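Local structure of zinc-binding protein TroA (Treponema pallidum, 1K0F) at residues 172-177 with 266-271; 178-183 with 270-275; 101-104 with 108-111; 148-153 with 262-267; 163-168 with 203-208. The protein binds zinc with high affinity in the periplasm and delivers it to the membrane permease of the TroABC import system. One frame throughout, in Å; residues are numbered along the deposited sequence.

Interactions 1, 2 and 4 share helix 260-273, which meets helix 129-156 (interaction 4), helix 172-178 (interaction 1) and the residues leading into strand 181-184 (interaction 2); the centres of 1 and 2 lie about 6 Å apart, those of 1 and 4 about 7 Å. Interaction 5 covers the neighbouring strand 163-166 with a helix, its centre about 11 Å from that of interaction 2. Tyr173 joins interaction 3 to interaction 1 by touching Val103 and Leu109. Interactions 3 and 5, about 24 Å apart between centres, include His102 and His168, both zinc ligands, whose NE2 atoms come within 3.7 Å of each other. His37 and Asp248 complete the site, empty in this closed, zinc-free structure.

Interaction 1: 172-177 with 266-271; sequences GYFSRA and HNIDTI
Phe174 reaches from helix 172-178 to the side chains of Ile268 and Ile271 on helix 260-273. Its CB already heads for that helix, and CG, set anti to the backbone N (chi1 174°), places CZ and CE1 at Ile268. CB, CG and the two CD atoms stop short of the isoleucines; the touching is done by the far end. CE1 lies 3.5 Å from Ile268 CD1, and CZ is closer still to that methyl, at 3.3 Å. Ile268 CD1 stands at the ring edge, near its plane, so this is an edge contact and not a face one. CZ also meets Ile271 CD1 at 4.2 Å, a looser approach that comes obliquely to the ring. CE2 meets Leu164 CD2 of strand 163-166 at 4.1 Å, and the ring stacks with Phe180. Although Ile268 does not leave its backbone pointing at Phe174, the far end of its chain swings nearer, which is how CD1 arrives there. No hydrogen bond crosses, and all three touching residues are buried. With Val150 also against Phe174, the contact packs two helices of the C-terminal lobe against helix 129-156, the single long helix linking the two lobes that is characteristic of the TroA-type metal-binding proteins.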
# COMPACT_ATOMS: atom_id res chain seq x y z
N GLY A 172 -0.70 7.61 -6.23
CA GLY A 172 0.10 8.42 -7.13
C GLY A 172 0.93 7.58 -8.09
O GLY A 172 0.88 7.79 -9.31
N TYR A 173 1.71 6.63 -7.55
CA TYR A 173 2.53 5.76 -8.39
C TYR A 173 1.62 4.88 -9.23
O TYR A 173 1.95 4.53 -10.36
CB TYR A 173 3.44 4.88 -7.54
CG TYR A 173 4.45 5.64 -6.71
CD1 TYR A 173 5.81 5.50 -6.94
CD2 TYR A 173 4.04 6.43 -5.65
CE1 TYR A 173 6.75 6.11 -6.12
CE2 TYR A 173 4.97 7.04 -4.82
CZ TYR A 173 6.31 6.89 -5.05
OH TYR A 173 7.21 7.49 -4.20
N PHE A 174 0.48 4.51 -8.66
CA PHE A 174 -0.48 3.68 -9.38
C PHE A 174 -0.89 4.46 -10.64
O PHE A 174 -0.99 3.90 -11.73
CB PHE A 174 -1.70 3.39 -8.50
CG PHE A 174 -2.80 2.65 -9.21
CD1 PHE A 174 -2.76 1.27 -9.34
CD2 PHE A 174 -3.88 3.35 -9.76
CE1 PHE A 174 -3.77 0.59 -10.01
CE2 PHE A 174 -4.89 2.69 -10.43
CZ PHE A 174 -4.84 1.31 -10.56
N SER A 175 -1.10 5.76 -10.46
CA SER A 175 -1.48 6.62 -11.57
C SER A 175 -0.32 6.74 -12.54
O SER A 175 -0.49 6.53 -13.75
CB SER A 175 -1.89 8.00 -11.05
OG SER A 175 -0.77 8.89 -10.97
N ARG A 176 0.86 7.07 -12.02
CA ARG A 176 2.05 7.23 -12.85
C ARG A 176 2.43 5.96 -13.59
O ARG A 176 2.91 6.01 -14.72
CB ARG A 176 3.22 7.69 -11.98
CG ARG A 176 4.56 7.71 -12.70
CD ARG A 176 5.65 8.28 -11.81
NE ARG A 176 6.42 7.22 -11.16
CZ ARG A 176 7.57 7.41 -10.52
NH1 ARG A 176 8.09 8.62 -10.41
NH2 ARG A 176 8.20 6.38 -9.97
N ALA A 177 2.18 4.81 -12.96
CA ALA A 177 2.54 3.51 -13.53
C ALA A 177 1.61 2.98 -14.60
O ALA A 177 2.05 2.62 -15.69
CB ALA A 177 2.66 2.48 -12.42
N HIS A 266 -7.21 -7.32 -6.56
CA HIS A 266 -8.53 -6.89 -6.15
C HIS A 266 -8.70 -5.45 -6.56
O HIS A 266 -9.75 -5.05 -7.06
CB HIS A 266 -8.71 -6.97 -4.64
CG HIS A 266 -9.73 -6.01 -4.12
ND1 HIS A 266 -11.05 -6.35 -3.92
CD2 HIS A 266 -9.64 -4.68 -3.85
CE1 HIS A 266 -11.73 -5.28 -3.55
NE2 HIS A 266 -10.90 -4.26 -3.51
N ASN A 267 -7.67 -4.66 -6.32
CA ASN A 267 -7.71 -3.24 -6.62
C ASN A 267 -8.06 -2.96 -8.07
O ASN A 267 -9.14 -2.43 -8.35
CB ASN A 267 -6.37 -2.59 -6.23
CG ASN A 267 -6.35 -2.12 -4.77
OD1 ASN A 267 -7.23 -2.46 -3.97
ND2 ASN A 267 -5.33 -1.33 -4.42
N ILE A 268 -7.17 -3.31 -9.00
CA ILE A 268 -7.42 -3.08 -10.43
C ILE A 268 -8.71 -3.75 -10.89
O ILE A 268 -9.44 -3.20 -11.72
CB ILE A 268 -6.24 -3.60 -11.30
CG1 ILE A 268 -6.13 -2.74 -12.55
CG2 ILE A 268 -6.46 -5.05 -11.71
CD1 ILE A 268 -5.63 -1.36 -12.25
N ASP A 269 -9.00 -4.93 -10.37
CA ASP A 269 -10.22 -5.60 -10.77
C ASP A 269 -11.34 -4.65 -10.41
O ASP A 269 -11.96 -4.04 -11.27
CB ASP A 269 -10.38 -6.93 -10.02
CG ASP A 269 -9.50 -8.03 -10.59
OD1 ASP A 269 -8.53 -7.70 -11.29
OD2 ASP A 269 -9.78 -9.21 -10.33
N THR A 270 -11.58 -4.50 -9.11
CA THR A 270 -12.63 -3.63 -8.60
C THR A 270 -12.75 -2.30 -9.33
O THR A 270 -13.85 -1.87 -9.69
CB THR A 270 -12.41 -3.36 -7.11
OG1 THR A 270 -12.64 -4.56 -6.38
CG2 THR A 270 -13.36 -2.26 -6.61
N ILE A 271 -11.61 -1.64 -9.54
CA ILE A 271 -11.60 -0.33 -10.18
C ILE A 271 -12.08 -0.32 -11.62
O ILE A 271 -13.13 0.25 -11.92
CB ILE A 271 -10.20 0.30 -10.10
CG1 ILE A 271 -9.87 0.65 -8.65
CG2 ILE A 271 -10.14 1.57 -10.96
CD1 ILE A 271 -8.46 1.11 -8.45

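Interaction 2: 178-183 with 270-275; sequences YGFEVK and TIVAAL
The side chains of Phe180 and Val272 cross at about a right angle, the phenyl ring pointing its end at the valine. Phe180 sits where a beta-alpha-beta unit closes: strand 163-166 leads through helix 172-178 into strand 181-184, its parallel neighbour. CG of Phe180 lies beside the backbone N and anti to the carbonyl carbon (chi1 -84°), an orientation that turns the ring toward helix 260-273. Its CZ then stands 4.2 Å from Val272 CG1, a methyl lying at the ring edge and near the ring plane. The adjoining ring atom CE2 finds Ile271 CG2, also at 4.2 Å, but this branch comes in obliquely. Two consecutive residues near the end of the helix thus receive one ring. Both approaches are fairly loose apolar contacts, no hydrogen bond crosses, and the backbones stay well apart, with the CA atoms of Phe180 and Val272 10.3 Å from each other.

The turn that delivers Phe180 is made by Gly179, whose positive phi of 64° ends helix 172-178. Past Phe180 the chain joins the sheet, where the backbone of Lys183 bonds to that of Leu164. The ring is packed elsewhere as well, since it touches Ala154 of helix 129-156 and Arg162. On the strand itself, Glu181 and Lys183 project to the same side two residues apart, and Glu181 OE2, already paired with Arg209, also makes a salt bridge to Lys183 NZ at 3.3 Å.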
# COMPACT_ATOMS: atom_id res chain seq x y z
N TYR A 178 0.32 2.95 -14.30
CA TYR A 178 -0.66 2.42 -15.23
C TYR A 178 -1.64 3.43 -15.83
O TYR A 178 -2.64 3.05 -16.44
CB TYR A 178 -1.41 1.28 -14.52
CG TYR A 178 -0.47 0.46 -13.66
CD1 TYR A 178 0.28 -0.57 -14.22
CD2 TYR A 178 -0.29 0.76 -12.31
CE1 TYR A 178 1.21 -1.29 -13.46
CE2 TYR A 178 0.64 0.05 -11.54
CZ TYR A 178 1.38 -0.97 -12.12
OH TYR A 178 2.31 -1.65 -11.38
N GLY A 179 -1.33 4.72 -15.67
CA GLY A 179 -2.17 5.78 -16.23
C GLY A 179 -3.59 5.90 -15.71
O GLY A 179 -4.53 5.34 -16.28
N PHE A 180 -3.75 6.64 -14.63
CA PHE A 180 -5.06 6.85 -14.03
C PHE A 180 -5.09 8.26 -13.44
O PHE A 180 -4.16 8.69 -12.75
CB PHE A 180 -5.32 5.83 -12.91
CG PHE A 180 -5.85 4.50 -13.39
CD1 PHE A 180 -5.01 3.41 -13.52
CD2 PHE A 180 -7.20 4.34 -13.66
CE1 PHE A 180 -5.50 2.17 -13.92
CE2 PHE A 180 -7.71 3.11 -14.07
CZ PHE A 180 -6.86 2.02 -14.19
N GLU A 181 -6.16 8.99 -13.74
CA GLU A 181 -6.30 10.32 -13.20
C GLU A 181 -6.79 10.05 -11.78
O GLU A 181 -7.96 9.77 -11.56
CB GLU A 181 -7.33 11.12 -13.99
CG GLU A 181 -7.72 12.43 -13.33
CD GLU A 181 -7.71 13.59 -14.30
OE1 GLU A 181 -7.00 13.51 -15.33
OE2 GLU A 181 -8.41 14.59 -14.02
N VAL A 182 -5.88 10.11 -10.83
CA VAL A 182 -6.27 9.84 -9.46
C VAL A 182 -6.50 11.09 -8.63
O VAL A 182 -5.92 12.14 -8.88
CB VAL A 182 -5.24 8.96 -8.76
CG1 VAL A 182 -5.20 7.60 -9.44
CG2 VAL A 182 -3.87 9.62 -8.80
N LYS A 183 -7.37 10.95 -7.64
CA LYS A 183 -7.71 12.03 -6.74
C LYS A 183 -8.14 11.32 -5.48
O LYS A 183 -8.70 10.23 -5.56
CB LYS A 183 -8.87 12.85 -7.29
CG LYS A 183 -8.55 13.61 -8.58
CD LYS A 183 -8.21 15.07 -8.29
CE LYS A 183 -8.09 15.92 -9.55
NZ LYS A 183 -8.39 15.11 -10.78
N THR A 270 -11.58 -4.50 -9.11
CA THR A 270 -12.63 -3.63 -8.60
C THR A 270 -12.75 -2.30 -9.33
O THR A 270 -13.85 -1.87 -9.69
CB THR A 270 -12.41 -3.36 -7.11
OG1 THR A 270 -12.64 -4.56 -6.38
CG2 THR A 270 -13.36 -2.26 -6.61
N ILE A 271 -11.61 -1.64 -9.54
CA ILE A 271 -11.60 -0.33 -10.18
C ILE A 271 -12.08 -0.32 -11.62
O ILE A 271 -13.13 0.25 -11.92
CB ILE A 271 -10.20 0.30 -10.10
CG1 ILE A 271 -9.87 0.65 -8.65
CG2 ILE A 271 -10.14 1.57 -10.96
CD1 ILE A 271 -8.46 1.11 -8.45
N VAL A 272 -11.31 -0.93 -12.52
CA VAL A 272 -11.71 -0.98 -13.92
C VAL A 272 -13.14 -1.52 -14.01
O VAL A 272 -13.98 -0.95 -14.71
CB VAL A 272 -10.75 -1.87 -14.77
CG1 VAL A 272 -9.35 -1.28 -14.76
CG2 VAL A 272 -10.72 -3.29 -14.24
N ALA A 273 -13.42 -2.59 -13.28
CA ALA A 273 -14.76 -3.15 -13.29
C ALA A 273 -15.71 -1.99 -13.02
O ALA A 273 -16.54 -1.63 -13.86
CB ALA A 273 -14.90 -4.20 -12.20
N ALA A 274 -15.56 -1.38 -11.85
CA ALA A 274 -16.41 -0.28 -11.44
C ALA A 274 -16.24 0.97 -12.30
O ALA A 274 -16.83 2.01 -11.99
CB ALA A 274 -16.15 0.06 -9.98
N LEU A 275 -15.46 0.90 -13.37
CA LEU A 275 -15.25 2.09 -14.18
C LEU A 275 -15.48 1.99 -15.69
O LEU A 275 -15.63 3.01 -16.36
CB LEU A 275 -13.83 2.63 -13.94
CG LEU A 275 -13.57 3.47 -12.68
CD1 LEU A 275 -12.28 4.26 -12.86
CD2 LEU A 275 -14.74 4.41 -12.42

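Interaction 3: 101-104 with 108-111; sequences PHVW and KLWS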
# COMPACT_ATOMS: atom_id res chain seq x y z
N PRO A 101 5.02 7.67 -0.21
CA PRO A 101 5.46 6.36 0.30
C PRO A 101 4.70 5.14 -0.21
O PRO A 101 5.06 4.01 0.11
CB PRO A 101 5.32 6.52 1.80
CG PRO A 101 4.26 7.58 1.99
CD PRO A 101 4.09 8.33 0.71
N HIS A 102 3.66 5.36 -1.01
CA HIS A 102 2.85 4.27 -1.53
C HIS A 102 3.40 3.63 -2.78
O HIS A 102 2.69 3.43 -3.76
CB HIS A 102 1.44 4.77 -1.77
CG HIS A 102 0.85 5.48 -0.59
ND1 HIS A 102 1.07 6.82 -0.34
CD2 HIS A 102 0.08 5.02 0.42
CE1 HIS A 102 0.46 7.15 0.78
NE2 HIS A 102 -0.15 6.08 1.26
N VAL A 103 4.68 3.27 -2.72
CA VAL A 103 5.38 2.66 -3.84
C VAL A 103 4.97 1.23 -4.15
O VAL A 103 5.25 0.70 -5.23
CB VAL A 103 6.90 2.69 -3.58
CG1 VAL A 103 7.38 4.14 -3.49
CG2 VAL A 103 7.21 1.96 -2.30
N TRP A 104 4.29 0.58 -3.21
CA TRP A 104 3.85 -0.79 -3.44
C TRP A 104 2.72 -0.81 -4.45
O TRP A 104 2.08 -1.84 -4.65
CB TRP A 104 3.36 -1.40 -2.14
CG TRP A 104 2.30 -0.58 -1.52
CD1 TRP A 104 0.99 -0.53 -1.87
CD2 TRP A 104 2.47 0.35 -0.45
NE1 TRP A 104 0.32 0.38 -1.09
CE2 TRP A 104 1.21 0.94 -0.21
CE3 TRP A 104 3.57 0.75 0.32
CZ2 TRP A 104 1.02 1.90 0.78
CZ3 TRP A 104 3.38 1.70 1.30
CH2 TRP A 104 2.11 2.27 1.52
N LYS A 108 6.49 -2.71 -10.38
CA LYS A 108 7.85 -2.73 -10.89
C LYS A 108 8.85 -2.03 -9.97
O LYS A 108 10.02 -2.40 -9.89
CB LYS A 108 7.88 -2.08 -12.27
CG LYS A 108 8.74 -2.81 -13.30
CD LYS A 108 9.74 -1.86 -13.96
CE LYS A 108 9.37 -1.55 -15.40
NZ LYS A 108 10.57 -1.19 -16.21
N LEU A 109 8.38 -1.00 -9.27
CA LEU A 109 9.22 -0.24 -8.36
C LEU A 109 9.15 -0.82 -6.95
O LEU A 109 9.87 -0.40 -6.05
CB LEU A 109 8.78 1.22 -8.34
CG LEU A 109 9.51 2.16 -7.38
CD1 LEU A 109 10.73 2.75 -8.06
CD2 LEU A 109 8.56 3.25 -6.92
N TRP A 110 8.26 -1.78 -6.77
CA TRP A 110 8.10 -2.43 -5.48
C TRP A 110 9.08 -3.58 -5.42
O TRP A 110 9.39 -4.09 -4.34
CB TRP A 110 6.68 -2.95 -5.32
CG TRP A 110 6.44 -3.68 -4.04
CD1 TRP A 110 6.08 -4.99 -3.89
CD2 TRP A 110 6.51 -3.13 -2.72
NE1 TRP A 110 5.92 -5.28 -2.57
CE2 TRP A 110 6.18 -4.17 -1.82
CE3 TRP A 110 6.81 -1.86 -2.21
CZ2 TRP A 110 6.14 -3.97 -0.43
CZ3 TRP A 110 6.78 -1.67 -0.83
CH2 TRP A 110 6.44 -2.72 0.05
N SER A 111 9.56 -4.01 -6.58
CA SER A 111 10.53 -5.10 -6.65
C SER A 111 11.74 -4.68 -5.83
O SER A 111 12.49 -5.52 -5.32
CB SER A 111 10.95 -5.35 -8.10
OG SER A 111 10.18 -4.58 -8.99
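Trp104 turns its CG in between the backbone N and the carbonyl carbon (chi1 55°), whereas Trp110 swings its own CG anti to the backbone N (chi1 178°), and the two indoles meet as a T-shaped pair. The edge of Trp104 is directed at the face of Trp110, with the planes at 89° and the centroid of the Trp104 five-membered ring 5.9 Å from that of the Trp110 six-membered ring. The stem of Trp104 is closer than its ring: CB lies over the Trp110 face as a CH-pi contact, 3.6 Å from the six-membered ring centroid, and CA approaches Trp110 CE3 to 3.4 Å. Val103 comes to the same indole from its edge, in plane, through CG2, 3.8 Å from Trp110 CE3. Its other methyl, CG1, packs on Leu109 CD2 at 3.7 Å. The contact is thus apolar across the two segments, and Trp104 NE1 bonds instead to the carbonyl O of Ser247. Directly before Val103 stands the zinc ligand His102, whose side chain leaves in the other direction and whose ND1 is bonded to Asp100. The loop 101-104 is packed on the first turn of helix 107-124, with Met11 of helix 10-20 touching both tryptophans, Leu143 of helix 129-156 against Trp110, and Tyr173 of helix 172-178 against Val103 and Leu109.

Interaction 4: 148-153 with 262-267; sequences AYVRRK and GMVTHN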
# COMPACT_ATOMS: atom_id res chain seq x y z
N ALA A 148 2.35 -6.58 -14.93
CA ALA A 148 1.89 -6.73 -16.30
C ALA A 148 0.37 -6.67 -16.33
O ALA A 148 -0.21 -5.86 -17.04
CB ALA A 148 2.37 -8.05 -16.88
N TYR A 149 -0.24 -7.54 -15.54
CA TYR A 149 -1.69 -7.65 -15.43
C TYR A 149 -2.33 -6.30 -15.14
O TYR A 149 -3.26 -5.90 -15.83
CB TYR A 149 -2.02 -8.66 -14.32
CG TYR A 149 -3.49 -8.80 -13.97
CD1 TYR A 149 -4.29 -9.75 -14.60
CD2 TYR A 149 -4.07 -8.01 -12.97
CE1 TYR A 149 -5.62 -9.93 -14.23
CE2 TYR A 149 -5.40 -8.19 -12.59
CZ TYR A 149 -6.17 -9.15 -13.22
OH TYR A 149 -7.47 -9.34 -12.84
N VAL A 150 -1.83 -5.60 -14.13
CA VAL A 150 -2.37 -4.30 -13.75
C VAL A 150 -2.26 -3.29 -14.87
O VAL A 150 -3.05 -2.34 -14.94
CB VAL A 150 -1.67 -3.74 -12.49
CG1 VAL A 150 -2.22 -2.36 -12.17
CG2 VAL A 150 -1.88 -4.69 -11.32
N ARG A 151 -1.27 -3.46 -15.74
CA ARG A 151 -1.13 -2.54 -16.85
C ARG A 151 -2.13 -2.97 -17.92
O ARG A 151 -2.91 -2.16 -18.41
CB ARG A 151 0.29 -2.55 -17.42
CG ARG A 151 0.62 -1.25 -18.17
CD ARG A 151 2.11 -1.12 -18.48
NE ARG A 151 2.67 0.15 -18.04
CZ ARG A 151 3.60 0.27 -17.10
NH1 ARG A 151 4.09 -0.81 -16.50
NH2 ARG A 151 4.05 1.47 -16.76
N ARG A 152 -2.10 -4.26 -18.26
CA ARG A 152 -3.03 -4.79 -19.25
C ARG A 152 -4.40 -4.31 -18.81
O ARG A 152 -5.05 -3.53 -19.51
CB ARG A 152 -2.99 -6.32 -19.24
CG ARG A 152 -4.15 -7.00 -19.98
CD ARG A 152 -3.95 -8.51 -20.07
NE ARG A 152 -3.20 -9.03 -18.93
CZ ARG A 152 -2.77 -10.28 -18.82
NH1 ARG A 152 -3.01 -11.17 -19.78
NH2 ARG A 152 -2.10 -10.66 -17.74
N LYS A 153 -4.82 -4.77 -17.64
CA LYS A 153 -6.10 -4.40 -17.05
C LYS A 153 -6.39 -2.90 -17.20
O LYS A 153 -7.41 -2.51 -17.77
CB LYS A 153 -6.12 -4.77 -15.57
CG LYS A 153 -6.81 -6.09 -15.29
CD LYS A 153 -8.31 -5.92 -15.37
CE LYS A 153 -9.03 -7.22 -15.03
NZ LYS A 153 -10.44 -6.97 -14.63
N GLY A 262 -2.80 -10.55 -4.59
CA GLY A 262 -4.26 -10.51 -4.59
C GLY A 262 -4.82 -9.17 -4.18
O GLY A 262 -5.81 -8.70 -4.74
N MET A 263 -4.19 -8.53 -3.21
CA MET A 263 -4.66 -7.23 -2.74
C MET A 263 -4.72 -6.26 -3.91
O MET A 263 -5.69 -5.52 -4.07
CB MET A 263 -3.71 -6.67 -1.68
CG MET A 263 -3.78 -5.14 -1.55
SD MET A 263 -2.16 -4.34 -1.60
CE MET A 263 -2.45 -2.94 -0.47
N VAL A 264 -3.66 -6.27 -4.71
CA VAL A 264 -3.55 -5.40 -5.88
C VAL A 264 -4.45 -5.90 -7.03
O VAL A 264 -4.96 -5.10 -7.83
CB VAL A 264 -2.09 -5.33 -6.38
CG1 VAL A 264 -2.02 -4.51 -7.65
CG2 VAL A 264 -1.22 -4.72 -5.30
N THR A 265 -4.63 -7.21 -7.11
CA THR A 265 -5.47 -7.76 -8.15
C THR A 265 -6.87 -7.29 -7.84
O THR A 265 -7.61 -6.90 -8.73
CB THR A 265 -5.45 -9.29 -8.16
OG1 THR A 265 -4.18 -9.74 -8.64
CG2 THR A 265 -6.53 -9.81 -9.08
N HIS A 266 -7.21 -7.32 -6.56
CA HIS A 266 -8.53 -6.89 -6.15
C HIS A 266 -8.70 -5.45 -6.56
O HIS A 266 -9.75 -5.05 -7.06
CB HIS A 266 -8.71 -6.97 -4.64
CG HIS A 266 -9.73 -6.01 -4.12
ND1 HIS A 266 -11.05 -6.35 -3.92
CD2 HIS A 266 -9.64 -4.68 -3.85
CE1 HIS A 266 -11.73 -5.28 -3.55
NE2 HIS A 266 -10.90 -4.26 -3.51
N ASN A 267 -7.67 -4.66 -6.32
CA ASN A 267 -7.71 -3.24 -6.62
C ASN A 267 -8.06 -2.96 -8.07
O ASN A 267 -9.14 -2.43 -8.35
CB ASN A 267 -6.37 -2.59 -6.23
CG ASN A 267 -6.35 -2.12 -4.77
OD1 ASN A 267 -7.23 -2.46 -3.97
ND2 ASN A 267 -5.33 -1.33 -4.42
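The ring of Tyr149 has Lys153 CG over one face, 3.7 Å above the plane and toward the rim, while Thr265 CG2 approaches it obliquely from helix 260-273. That methyl lies 4.0 Å from Tyr149 CE2 and 3.9 Å from Tyr149 OH, so it touches the far end of the side chain, the two residues crossing at about a right angle. Next to this pair, Val150 CG2 meets Val264 CG1 at 3.7 Å, again nearly at a right angle. Val264 CG1 is the branch anti to the backbone N (chi1 176°), and Thr265 likewise presents the branch in that position, its CG2. The backbones come close here, Val150 CA lying 7.3 Å from Thr265 CA. Helix 260-273 thus packs on helix 129-156, the long helix that links the lobes in this family. Tyr149 OH is hydrogen-bonded to Asp269 OD1, one turn farther along helix 260-273, while Thr265 OG1 bonds to the carbonyl O of Val261 within its own helix. Between the segments the contact is van der Waals, with buried valines; the chemistry implies an apolar interface with a polar bond, Tyr149 to Asp269, at its partly exposed margin.

Interaction 5: 163-168 with 203-208; sequences VLVTAH and AAFIAQ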
# COMPACT_ATOMS: atom_id res chain seq x y z
N VAL A 163 -10.05 7.83 -14.62
CA VAL A 163 -10.00 8.85 -13.57
C VAL A 163 -10.47 8.20 -12.28
O VAL A 163 -11.66 7.92 -12.12
CB VAL A 163 -10.94 10.03 -13.88
CG1 VAL A 163 -10.91 11.03 -12.74
CG2 VAL A 163 -10.53 10.70 -15.18
N LEU A 164 -9.55 7.94 -11.35
CA LEU A 164 -9.94 7.31 -10.09
C LEU A 164 -9.88 8.25 -8.89
O LEU A 164 -8.88 8.90 -8.63
CB LEU A 164 -9.07 6.08 -9.82
CG LEU A 164 -8.94 5.56 -8.38
CD1 LEU A 164 -10.08 4.61 -8.04
CD2 LEU A 164 -7.60 4.85 -8.25
N VAL A 165 -10.99 8.30 -8.16
CA VAL A 165 -11.07 9.13 -6.97
C VAL A 165 -11.28 8.14 -5.83
O VAL A 165 -12.18 7.30 -5.87
CB VAL A 165 -12.25 10.12 -7.05
CG1 VAL A 165 -12.38 10.88 -5.74
CG2 VAL A 165 -12.04 11.10 -8.19
N THR A 166 -10.42 8.23 -4.82
CA THR A 166 -10.49 7.31 -3.69
C THR A 166 -10.44 8.02 -2.34
O THR A 166 -10.30 9.24 -2.27
CB THR A 166 -9.33 6.33 -3.75
OG1 THR A 166 -8.15 7.03 -4.17
CG2 THR A 166 -9.63 5.21 -4.75
N ALA A 167 -10.53 7.22 -1.28
CA ALA A 167 -10.49 7.72 0.10
C ALA A 167 -9.35 8.72 0.37
O ALA A 167 -9.60 9.82 0.88
CB ALA A 167 -10.39 6.54 1.06
N HIS A 168 -8.11 8.34 0.07
CA HIS A 168 -6.95 9.22 0.26
C HIS A 168 -5.89 9.09 -0.85
O HIS A 168 -5.88 8.11 -1.58
CB HIS A 168 -6.34 9.02 1.68
CG HIS A 168 -5.38 7.87 1.79
ND1 HIS A 168 -5.73 6.57 1.53
CD2 HIS A 168 -4.10 7.83 2.23
CE1 HIS A 168 -4.71 5.77 1.79
NE2 HIS A 168 -3.71 6.51 2.23
N ALA A 203 -16.46 16.71 -5.12
CA ALA A 203 -17.82 16.28 -5.38
C ALA A 203 -18.23 16.73 -6.78
O ALA A 203 -18.63 15.92 -7.62
CB ALA A 203 -18.76 16.87 -4.34
N ALA A 204 -18.14 18.03 -7.04
CA ALA A 204 -18.50 18.56 -8.35
C ALA A 204 -17.60 17.95 -9.42
O ALA A 204 -18.07 17.59 -10.49
CB ALA A 204 -18.38 20.08 -8.36
N PHE A 205 -16.31 17.84 -9.12
CA PHE A 205 -15.36 17.28 -10.06
C PHE A 205 -15.86 15.95 -10.59
O PHE A 205 -15.85 15.70 -11.79
CB PHE A 205 -14.01 17.06 -9.39
CG PHE A 205 -13.15 16.09 -10.10
CD1 PHE A 205 -12.63 16.40 -11.36
CD2 PHE A 205 -12.87 14.85 -9.54
CE1 PHE A 205 -11.83 15.50 -12.05
CE2 PHE A 205 -12.07 13.92 -10.22
CZ PHE A 205 -11.55 14.25 -11.49
N ILE A 206 -16.31 15.12 -9.66
CA ILE A 206 -16.84 13.80 -9.98
C ILE A 206 -18.18 13.92 -10.71
O ILE A 206 -18.53 13.08 -11.54
CB ILE A 206 -17.02 12.96 -8.68
CG1 ILE A 206 -15.66 12.76 -8.00
CG2 ILE A 206 -17.63 11.60 -9.00
CD1 ILE A 206 -15.78 12.50 -6.52
N ALA A 207 -18.93 14.98 -10.41
CA ALA A 207 -20.23 15.19 -11.05
C ALA A 207 -20.05 15.78 -12.44
O ALA A 207 -20.83 15.50 -13.35
CB ALA A 207 -21.08 16.10 -10.19
N GLN A 208 -19.02 16.60 -12.60
CA GLN A 208 -18.73 17.23 -13.87
C GLN A 208 -18.25 16.15 -14.82
O GLN A 208 -18.81 15.95 -15.89
CB GLN A 208 -17.66 18.30 -13.68
CG GLN A 208 -18.20 19.72 -13.82
CD GLN A 208 -17.88 20.60 -12.63
OE1 GLN A 208 -18.63 21.53 -12.30
NE2 GLN A 208 -16.76 20.32 -11.97
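Phe205 sets the edge of its ring against two valines of strand 163-166, Val163 and Val165. Here a helix covers a beta-sheet, as in an alpha/beta lobe: helix 196-208 packs against a sheet in which strands 163-166 and 181-184 run parallel. The segment axes pass 10.6 Å apart, and their directions differ by 149°, so helix and strand run roughly antiparallel. Alternation along the strand decides which side chains take part, since Val163 and Val165 point at the helix and Leu164, between them, points away, and touches Ile271 of helix 260-273.

Phe205 CZ touches Val163 CG1 at 3.5 Å, and the adjacent ring atom CE2 is equally far from Val165 CG2, also 3.5 Å. Both methyls lie near the ring plane, which makes this an edge contact along one side of the phenyl group. Holding CG anti to the backbone N (chi1 160°), Phe205 brings the ring edge to the valines. The side chains of Val165 and Phe205 run antiparallel alongside each other.

Val165 serves both helix residues: CG2 meets Phe205 CE2 and, more loosely, Ile206 CG1, while CG1 turns to the tip of Ile206. The side chain of Ile206 does not start toward the strand, but its end bends nearer. Leu228 and Val232 of helix 225-233 also touch it. Beyond the corner at Ala167 the chain carries the zinc ligand His168 away from this packing. Ile206 CD1 rests against Val165 CG1 at 3.8 Å.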